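Local coordinates for exopolygalacturonase (Yersinia enterocolitica, PDB 2UVF), which probably hydrolyses polygalacturonic acid from pectin at its chain ends, as a family 28 glycoside hydrolase with exo-activity, at residues Ala37-Thr45 / Ser52-Pro60; Thr195-Leu203 / Gly219-Gly229. All blocks are in the same frame, centred on the assembly; numbering follows the deposited sequence.

Interaction 1: Ala37-Thr45 / Ser52-Pro60; sequences APQQLQVPT and SIVLVWKAP
Q42 and V56 exchange two backbone hydrogen bonds, Q42 N to V56 O at 2.8 Å and V56 N to Q42 O at 2.9 Å, which makes them an antiparallel hydrogen-bonded pair in a β-hairpin of the fibronectin type III domain. The axes of strands 39-42 and 53-58 run nearly antiparallel. At the end away from the turn, K58 N also donates to Q39 O, a bent bond, and one water accepts from Q39 N while donating to K58 O.

The side chain of Q42 can be traced outward. CB stands beside V56 O; CG, turned between the backbone N and carbonyl carbon (chi1 68°), presses on V56 CG2 at 3.4 Å; CD still lies near that methyl. From there NE2 turns back to its own strand and gives a nearly straight bond to Q40 O, 2.9 Å long and within 4° of the Q42 amide plane, which should fix the amide's rotation. On the same face P44 CG meets V56 CG1 tip to tip at 3.5 Å, and this Q42/P44/V56 patch packs on M392 and F394 of strand 391-394, part of the β-helix.

The other face is apolar. L41 turns its branch away from the backbone N (chi1 173°), bringing CD1 to L55 CB at 3.7 Å and obliquely to W57 CE3 at 3.9 Å. This side packs on the domain's own strand 125-134, whose F128 touches both leucines. Near the turn, V43 crosses I53 at about a right angle, CG2 to CG2, 3.7 Å apart.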
loop_
_atom_site.group_PDB
_atom_site.type_symbol
_atom_site.label_atom_id
_atom_site.label_comp_id
_atom_site.label_asym_id
_atom_site.label_seq_id
_atom_site.Cartn_x
_atom_site.Cartn_y
_atom_site.Cartn_z
ATOM N N ALA A 37 -9.304 -21.424 18.876
ATOM C CA ALA A 37 -9.205 -21.640 17.423
ATOM C C ALA A 37 -8.965 -20.366 16.605
ATOM O O ALA A 37 -9.504 -19.307 16.944
ATOM C CB ALA A 37 -10.448 -22.366 16.907
ATOM N N PRO A 38 -8.153 -20.473 15.522
ATOM C CA PRO A 38 -7.937 -19.382 14.561
ATOM C C PRO A 38 -9.244 -18.837 14.003
ATOM O O PRO A 38 -10.156 -19.610 13.679
ATOM C CB PRO A 38 -7.116 -20.049 13.452
ATOM C CG PRO A 38 -6.370 -21.108 14.162
ATOM C CD PRO A 38 -7.342 -21.654 15.167
ATOM N N GLN A 39 -9.334 -17.512 13.922
ATOM C CA GLN A 39 -10.563 -16.848 13.500
ATOM C C GLN A 39 -10.493 -16.383 12.058
ATOM O O GLN A 39 -9.466 -15.875 11.603
ATOM C CB GLN A 39 -10.892 -15.659 14.411
ATOM C CG GLN A 39 -11.225 -16.042 15.836
ATOM C CD GLN A 39 -11.466 -14.838 16.741
ATOM O OE1 GLN A 39 -11.526 -13.681 16.281
ATOM N NE2 GLN A 39 -11.608 -15.106 18.046
ATOM N N GLN A 40 -11.598 -16.592 11.351
ATOM C CA GLN A 40 -11.875 -15.991 10.043
ATOM C C GLN A 40 -10.984 -16.446 8.888
ATOM O O GLN A 40 -10.517 -15.621 8.104
ATOM C CB GLN A 40 -11.936 -14.456 10.145
ATOM C CG GLN A 40 -12.881 -13.976 11.241
ATOM C CD GLN A 40 -12.969 -12.467 11.355
ATOM O OE1 GLN A 40 -12.917 -11.744 10.353
ATOM N NE2 GLN A 40 -13.118 -11.983 12.582
ATOM N N LEU A 41 -10.780 -17.758 8.760
ATOM C CA LEU A 41 -10.162 -18.298 7.559
ATOM C C LEU A 41 -11.042 -17.828 6.411
ATOM O O LEU A 41 -12.263 -17.801 6.549
ATOM C CB LEU A 41 -10.078 -19.830 7.596
ATOM C CG LEU A 41 -9.593 -20.535 6.316
ATOM C CD1 LEU A 41 -8.143 -20.174 5.995
ATOM C CD2 LEU A 41 -9.760 -22.049 6.387
ATOM N N GLN A 42 -10.435 -17.430 5.297
ATOM C CA GLN A 42 -11.194 -16.896 4.171
ATOM C C GLN A 42 -10.368 -16.900 2.903
ATOM O O GLN A 42 -9.149 -16.991 2.951
ATOM C CB GLN A 42 -11.658 -15.465 4.469
ATOM C CG GLN A 42 -10.514 -14.468 4.525
ATOM C CD GLN A 42 -10.873 -13.187 5.211
ATOM O OE1 GLN A 42 -11.117 -12.181 4.552
ATOM N NE2 GLN A 42 -10.900 -13.203 6.543
ATOM N N VAL A 43 -11.047 -16.820 1.769
ATOM C CA VAL A 43 -10.401 -16.521 0.499
ATOM C C VAL A 43 -10.543 -15.010 0.312
ATOM O O VAL A 43 -11.666 -14.494 0.360
ATOM C CB VAL A 43 -11.054 -17.270 -0.694
ATOM C CG1 VAL A 43 -10.263 -17.045 -1.981
ATOM C CG2 VAL A 43 -11.161 -18.760 -0.396
ATOM N N PRO A 44 -9.408 -14.289 0.178
ATOM C CA PRO A 44 -9.475 -12.881 -0.213
ATOM C C PRO A 44 -10.136 -12.740 -1.584
ATOM O O PRO A 44 -10.040 -13.647 -2.418
ATOM C CB PRO A 44 -7.992 -12.455 -0.274
ATOM C CG PRO A 44 -7.283 -13.437 0.609
ATOM C CD PRO A 44 -8.022 -14.730 0.421
ATOM N N THR A 45 -10.807 -11.605 -1.787
ATOM C CA THR A 45 -11.532 -11.275 -3.031
ATOM C C THR A 45 -10.796 -11.626 -4.327
ATOM O O THR A 45 -9.698 -11.124 -4.604
ATOM C CB THR A 45 -11.917 -9.778 -3.023
ATOM O OG1 THR A 45 -12.972 -9.572 -2.072
ATOM C CG2 THR A 45 -12.340 -9.292 -4.410
ATOM N N SER A 52 -5.830 -22.767 -8.416
ATOM C CA SER A 52 -5.264 -22.291 -7.152
ATOM C C SER A 52 -6.229 -21.429 -6.349
ATOM O O SER A 52 -7.048 -20.716 -6.912
ATOM C CB SER A 52 -3.949 -21.541 -7.389
ATOM O OG SER A 52 -4.107 -20.569 -8.408
ATOM N N ILE A 53 -6.113 -21.517 -5.026
ATOM C CA ILE A 53 -6.892 -20.715 -4.085
ATOM C C ILE A 53 -5.909 -20.157 -3.049
ATOM O O ILE A 53 -5.001 -20.872 -2.608
ATOM C CB ILE A 53 -8.021 -21.563 -3.401
ATOM C CG1 ILE A 53 -9.013 -22.092 -4.454
ATOM C CG2 ILE A 53 -8.751 -20.764 -2.291
ATOM C CD1 ILE A 53 -9.898 -23.273 -3.985
ATOM N N VAL A 54 -6.078 -18.879 -2.698
ATOM C CA VAL A 54 -5.321 -18.230 -1.618
ATOM C C VAL A 54 -6.187 -18.132 -0.349
ATOM O O VAL A 54 -7.320 -17.644 -0.397
ATOM C CB VAL A 54 -4.802 -16.811 -2.035
ATOM C CG1 VAL A 54 -3.907 -16.198 -0.945
ATOM C CG2 VAL A 54 -4.038 -16.864 -3.350
ATOM N N LEU A 55 -5.641 -18.588 0.778
ATOM C CA LEU A 55 -6.303 -18.487 2.083
ATOM C C LEU A 55 -5.623 -17.477 3.005
ATOM O O LEU A 55 -4.398 -17.361 3.018
ATOM C CB LEU A 55 -6.317 -19.851 2.788
ATOM C CG LEU A 55 -6.914 -21.087 2.098
ATOM C CD1 LEU A 55 -6.352 -22.366 2.744
ATOM C CD2 LEU A 55 -8.435 -21.063 2.120
ATOM N N VAL A 56 -6.427 -16.746 3.774
ATOM C CA VAL A 56 -5.923 -15.877 4.831
ATOM C C VAL A 56 -6.792 -16.029 6.066
ATOM O O VAL A 56 -7.899 -16.548 5.987
ATOM C CB VAL A 56 -5.843 -14.369 4.417
ATOM C CG1 VAL A 56 -4.982 -14.170 3.171
ATOM C CG2 VAL A 56 -7.212 -13.772 4.245
ATOM N N TRP A 57 -6.293 -15.562 7.204
ATOM C CA TRP A 57 -6.986 -15.709 8.474
ATOM C C TRP A 57 -6.431 -14.683 9.409
ATOM O O TRP A 57 -5.317 -14.196 9.188
ATOM C CB TRP A 57 -6.771 -17.125 9.081
ATOM C CG TRP A 57 -5.327 -17.488 9.267
ATOM C CD1 TRP A 57 -4.547 -17.234 10.368
ATOM C CD2 TRP A 57 -4.476 -18.157 8.317
ATOM N NE1 TRP A 57 -3.262 -17.692 10.152
ATOM C CE2 TRP A 57 -3.196 -18.274 8.911
ATOM C CE3 TRP A 57 -4.671 -18.665 7.021
ATOM C CZ2 TRP A 57 -2.113 -18.875 8.251
ATOM C CZ3 TRP A 57 -3.583 -19.269 6.365
ATOM C CH2 TRP A 57 -2.326 -19.368 6.984
ATOM N N LYS A 58 -7.194 -14.370 10.451
ATOM C CA LYS A 58 -6.710 -13.555 11.566
ATOM C C LYS A 58 -5.735 -14.260 12.531
ATOM O O LYS A 58 -5.955 -15.404 12.981
ATOM C CB LYS A 58 -7.887 -12.981 12.349
ATOM C CG LYS A 58 -8.645 -11.900 11.578
ATOM C CD LYS A 58 -9.790 -11.269 12.398
ATOM C CE LYS A 58 -9.299 -10.423 13.575
ATOM N NZ LYS A 58 -8.471 -9.281 13.125
ATOM N N ALA A 59 -4.642 -13.567 12.824
ATOM C CA ALA A 59 -3.787 -13.884 13.957
ATOM C C ALA A 59 -4.237 -12.943 15.064
ATOM O O ALA A 59 -4.646 -11.819 14.762
ATOM C CB ALA A 59 -2.325 -13.638 13.604
ATOM N N PRO A 60 -4.183 -13.386 16.344
ATOM C CA PRO A 60 -4.612 -12.546 17.466
ATOM C C PRO A 60 -3.622 -11.442 17.855
ATOM O O PRO A 60 -2.515 -11.361 17.307
ATOM C CB PRO A 60 -4.759 -13.552 18.622
ATOM C CG PRO A 60 -3.853 -14.662 18.302
ATOM C CD PRO A 60 -3.727 -14.722 16.796
HETATM O O HOH W 1 -7.197 -15.864 15.463
#

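Interaction 2: Thr195-Leu203 / Gly219-Gly229; sequences TYKSGALWL and GSENPDDYPAG
S198 and S220 are joined where the strand around S198 runs parallel to the end of the strand closing at G219: S220 N donates to S198 O at 2.7 Å, tilted 32° from the carbonyl plane. Two residues on, A200 N donates to D225 O at 2.8 Å, and these two bonds hold the S220-D225 part of the loop against S198-A200. Between them the fit is close: D225 CB lies 3.7 Å from G199 CA, where no side chain intervenes. Just beyond, A200 CB packs against Y226 CD1 and P227 CD. The Y226 hydroxyl reaches back within its own loop and donates to S220 O at 2.6 Å, in the carbonyl plane on a lone pair, while L307 and S331 touch its side chain. S220 OG accepts from N222 N in an ST turn, and N222 OD1 accepts from D224 N in an Asx turn, so the loop is braced internally as well.

At one margin K197 and E221, both partly exposed, cross at about a right angle; bends at chi3 and chi4 carry NZ to E221 OE1 at 2.6 Å, a short salt bridge in which OE1 is met from above the carboxylate plane, 53° out of it. The other margin is loose: the ring edge of W202 slides past exposed P227, with CZ2 still 4.2 Å from P227 CG, and the same edge, at CH2, lies near A228 O. Strand 194-202 pairs in parallel with strand 215-219, as successive coils do in the pectate lyase-like parallel β-helix, and the 220-227 loop leaves the coil after that strand.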
loop_
_atom_site.group_PDB
_atom_site.type_symbol
_atom_site.label_atom_id
_atom_site.label_comp_id
_atom_site.label_asym_id
_atom_site.label_seq_id
_atom_site.Cartn_x
_atom_site.Cartn_y
_atom_site.Cartn_z
ATOM N N THR A 195 9.212 -7.034 -24.510
ATOM C CA THR A 195 8.996 -5.647 -24.128
ATOM C C THR A 195 8.044 -4.952 -25.103
ATOM O O THR A 195 8.427 -4.621 -26.234
ATOM C CB THR A 195 10.326 -4.902 -24.058
ATOM O OG1 THR A 195 11.159 -5.546 -23.088
ATOM C CG2 THR A 195 10.125 -3.439 -23.666
ATOM N N TYR A 196 6.812 -4.729 -24.639
ATOM C CA TYR A 196 5.726 -4.103 -25.411
ATOM C C TYR A 196 5.430 -2.672 -24.945
ATOM O O TYR A 196 4.765 -2.468 -23.917
ATOM C CB TYR A 196 4.449 -4.945 -25.282
ATOM C CG TYR A 196 4.636 -6.419 -25.600
ATOM C CD1 TYR A 196 4.309 -6.931 -26.853
ATOM C CD2 TYR A 196 5.142 -7.302 -24.644
ATOM C CE1 TYR A 196 4.487 -8.303 -27.152
ATOM C CE2 TYR A 196 5.323 -8.665 -24.929
ATOM C CZ TYR A 196 4.994 -9.153 -26.176
ATOM O OH TYR A 196 5.176 -10.483 -26.447
ATOM N N LYS A 197 5.934 -1.685 -25.689
ATOM C CA LYS A 197 5.584 -0.271 -25.457
ATOM C C LYS A 197 4.090 -0.059 -25.695
ATOM O O LYS A 197 3.501 -0.648 -26.609
ATOM C CB LYS A 197 6.421 0.671 -26.333
ATOM C CG LYS A 197 6.137 2.150 -26.084
ATOM C CD LYS A 197 7.275 3.067 -26.520
ATOM C CE LYS A 197 8.361 3.131 -25.452
ATOM N NZ LYS A 197 8.974 4.473 -25.358
ATOM N N SER A 198 3.465 0.751 -24.849
ATOM C CA SER A 198 2.025 0.984 -24.933
ATOM C C SER A 198 1.672 2.323 -24.300
ATOM O O SER A 198 2.416 2.837 -23.461
ATOM C CB SER A 198 1.256 -0.161 -24.271
ATOM O OG SER A 198 -0.140 0.103 -24.187
ATOM N N GLY A 199 0.549 2.892 -24.737
ATOM C CA GLY A 199 -0.029 4.081 -24.105
ATOM C C GLY A 199 -1.136 3.647 -23.176
ATOM O O GLY A 199 -1.274 2.454 -22.880
ATOM N N ALA A 200 -1.944 4.597 -22.727
ATOM C CA ALA A 200 -3.053 4.285 -21.821
ATOM C C ALA A 200 -3.954 3.195 -22.368
ATOM O O ALA A 200 -4.337 3.231 -23.528
ATOM C CB ALA A 200 -3.876 5.538 -21.497
ATOM N N LEU A 201 -4.284 2.230 -21.517
ATOM C CA LEU A 201 -5.189 1.139 -21.863
ATOM C C LEU A 201 -6.370 1.228 -20.911
ATOM O O LEU A 201 -6.250 1.795 -19.838
ATOM C CB LEU A 201 -4.495 -0.224 -21.715
ATOM C CG LEU A 201 -3.140 -0.436 -22.407
ATOM C CD1 LEU A 201 -2.359 -1.566 -21.735
ATOM C CD2 LEU A 201 -3.279 -0.690 -23.920
ATOM N N TRP A 202 -7.512 0.673 -21.309
ATOM C CA TRP A 202 -8.749 0.854 -20.567
ATOM C C TRP A 202 -9.373 -0.509 -20.342
ATOM O O TRP A 202 -9.743 -1.204 -21.292
ATOM C CB TRP A 202 -9.704 1.793 -21.321
ATOM C CG TRP A 202 -9.051 3.086 -21.716
ATOM C CD1 TRP A 202 -8.283 3.313 -22.832
ATOM C CD2 TRP A 202 -9.089 4.321 -20.995
ATOM N NE1 TRP A 202 -7.836 4.618 -22.843
ATOM C CE2 TRP A 202 -8.313 5.258 -21.727
ATOM C CE3 TRP A 202 -9.695 4.728 -19.800
ATOM C CZ2 TRP A 202 -8.133 6.586 -21.303
ATOM C CZ3 TRP A 202 -9.520 6.056 -19.380
ATOM C CH2 TRP A 202 -8.747 6.965 -20.139
ATOM N N LEU A 203 -9.458 -0.900 -19.075
ATOM C CA LEU A 203 -9.941 -2.219 -18.717
ATOM C C LEU A 203 -11.453 -2.186 -18.633
ATOM O O LEU A 203 -12.073 -1.120 -18.691
ATOM C CB LEU A 203 -9.341 -2.683 -17.375
ATOM C CG LEU A 203 -7.820 -2.833 -17.224
ATOM C CD1 LEU A 203 -7.484 -3.304 -15.839
ATOM C CD2 LEU A 203 -7.230 -3.793 -18.239
ATOM N N GLY A 219 5.583 1.889 -20.580
ATOM C CA GLY A 219 4.881 3.113 -20.902
ATOM C C GLY A 219 5.476 3.792 -22.115
ATOM O O GLY A 219 6.694 3.751 -22.322
ATOM N N SER A 220 4.610 4.381 -22.940
ATOM C CA SER A 220 5.051 5.273 -24.011
ATOM C C SER A 220 5.555 6.541 -23.340
ATOM O O SER A 220 5.118 6.888 -22.247
ATOM C CB SER A 220 3.894 5.583 -24.961
ATOM O OG SER A 220 4.171 6.722 -25.759
ATOM N N GLU A 221 6.509 7.211 -23.963
ATOM C CA GLU A 221 6.977 8.487 -23.438
ATOM C C GLU A 221 6.251 9.676 -24.116
ATOM O O GLU A 221 6.524 10.838 -23.803
ATOM C CB GLU A 221 8.512 8.581 -23.525
ATOM C CG GLU A 221 9.108 8.850 -24.926
ATOM C CD GLU A 221 9.089 7.632 -25.870
ATOM O OE1 GLU A 221 8.118 6.838 -25.856
ATOM O OE2 GLU A 221 10.059 7.483 -26.648
ATOM N N ASN A 222 5.327 9.359 -25.027
ATOM C CA ASN A 222 4.539 10.345 -25.782
ATOM C C ASN A 222 3.321 10.771 -24.975
ATOM O O ASN A 222 2.421 9.966 -24.765
ATOM C CB ASN A 222 4.081 9.742 -27.123
ATOM C CG ASN A 222 3.428 10.764 -28.061
ATOM O OD1 ASN A 222 3.292 11.936 -27.746
ATOM N ND2 ASN A 222 3.039 10.301 -29.228
ATOM N N PRO A 223 3.285 12.047 -24.535
ATOM C CA PRO A 223 2.117 12.551 -23.809
ATOM C C PRO A 223 0.774 12.360 -24.540
ATOM O O PRO A 223 -0.278 12.495 -23.911
ATOM C CB PRO A 223 2.414 14.045 -23.636
ATOM C CG PRO A 223 3.861 14.187 -23.795
ATOM C CD PRO A 223 4.329 13.079 -24.697
ATOM N N ASP A 224 0.819 12.022 -25.837
ATOM C CA ASP A 224 -0.376 11.883 -26.699
ATOM C C ASP A 224 -1.086 10.562 -26.544
ATOM O O ASP A 224 -2.272 10.439 -26.888
ATOM C CB ASP A 224 0.005 12.016 -28.169
ATOM C CG ASP A 224 0.248 13.447 -28.588
ATOM O OD1 ASP A 224 -0.057 14.382 -27.814
ATOM O OD2 ASP A 224 0.749 13.626 -29.717
ATOM N N ASP A 225 -0.352 9.574 -26.037
ATOM C CA ASP A 225 -0.871 8.226 -25.842
ATOM C C ASP A 225 -1.580 8.064 -24.501
ATOM O O ASP A 225 -2.011 6.971 -24.151
ATOM C CB ASP A 225 0.257 7.220 -25.980
ATOM C CG ASP A 225 0.508 6.829 -27.419
ATOM O OD1 ASP A 225 -0.421 6.226 -28.032
ATOM O OD2 ASP A 225 1.626 7.118 -27.926
ATOM N N TYR A 226 -1.700 9.170 -23.771
ATOM C CA TYR A 226 -2.401 9.230 -22.488
ATOM C C TYR A 226 -3.401 10.390 -22.578
ATOM O O TYR A 226 -3.062 11.532 -22.241
ATOM C CB TYR A 226 -1.417 9.442 -21.310
ATOM C CG TYR A 226 -0.236 8.473 -21.263
ATOM C CD1 TYR A 226 -0.306 7.288 -20.521
ATOM C CD2 TYR A 226 0.954 8.749 -21.952
ATOM C CE1 TYR A 226 0.775 6.396 -20.475
ATOM C CE2 TYR A 226 2.039 7.866 -21.914
ATOM C CZ TYR A 226 1.942 6.694 -21.164
ATOM O OH TYR A 226 3.005 5.815 -21.109
ATOM N N PRO A 227 -4.637 10.101 -23.044
ATOM C CA PRO A 227 -5.597 11.175 -23.237
ATOM C C PRO A 227 -6.276 11.490 -21.907
ATOM O O PRO A 227 -5.970 10.836 -20.909
ATOM C CB PRO A 227 -6.573 10.600 -24.270
ATOM C CG PRO A 227 -6.463 9.094 -24.159
ATOM C CD PRO A 227 -5.214 8.776 -23.352
ATOM N N ALA A 228 -7.169 12.480 -21.873
ATOM C CA ALA A 228 -7.758 12.914 -20.600
ATOM C C ALA A 228 -8.273 11.711 -19.811
ATOM O O ALA A 228 -8.879 10.807 -20.385
ATOM C CB ALA A 228 -8.870 13.940 -20.829
ATOM N N GLY A 229 -8.035 11.719 -18.495
ATOM C CA GLY A 229 -8.261 10.549 -17.654
ATOM C C GLY A 229 -9.339 10.679 -16.611
ATOM O O GLY A 229 -10.315 9.947 -16.663
#

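Interaction 1 and interaction 2 lie in different parts of one chain, with centres 37 Å apart and nearest atoms about 14 Å apart, so they do not touch. Interaction 1 belongs to the fibronectin type III domain, yet meets the β-helix through strand 391-394; the same β-helix supplies D402, N406 and A408 to the glycan pocket. Interaction 2 sits on the β-helix itself. Its strand 228-230 pairs with strand 240-241, whose R240 lines that pocket, as does L232 just beyond the loop. G219 is also about 10 Å from a bound nickel ion, and G229 about 6 Å from a sulfate, probably from the crystallisation liquor.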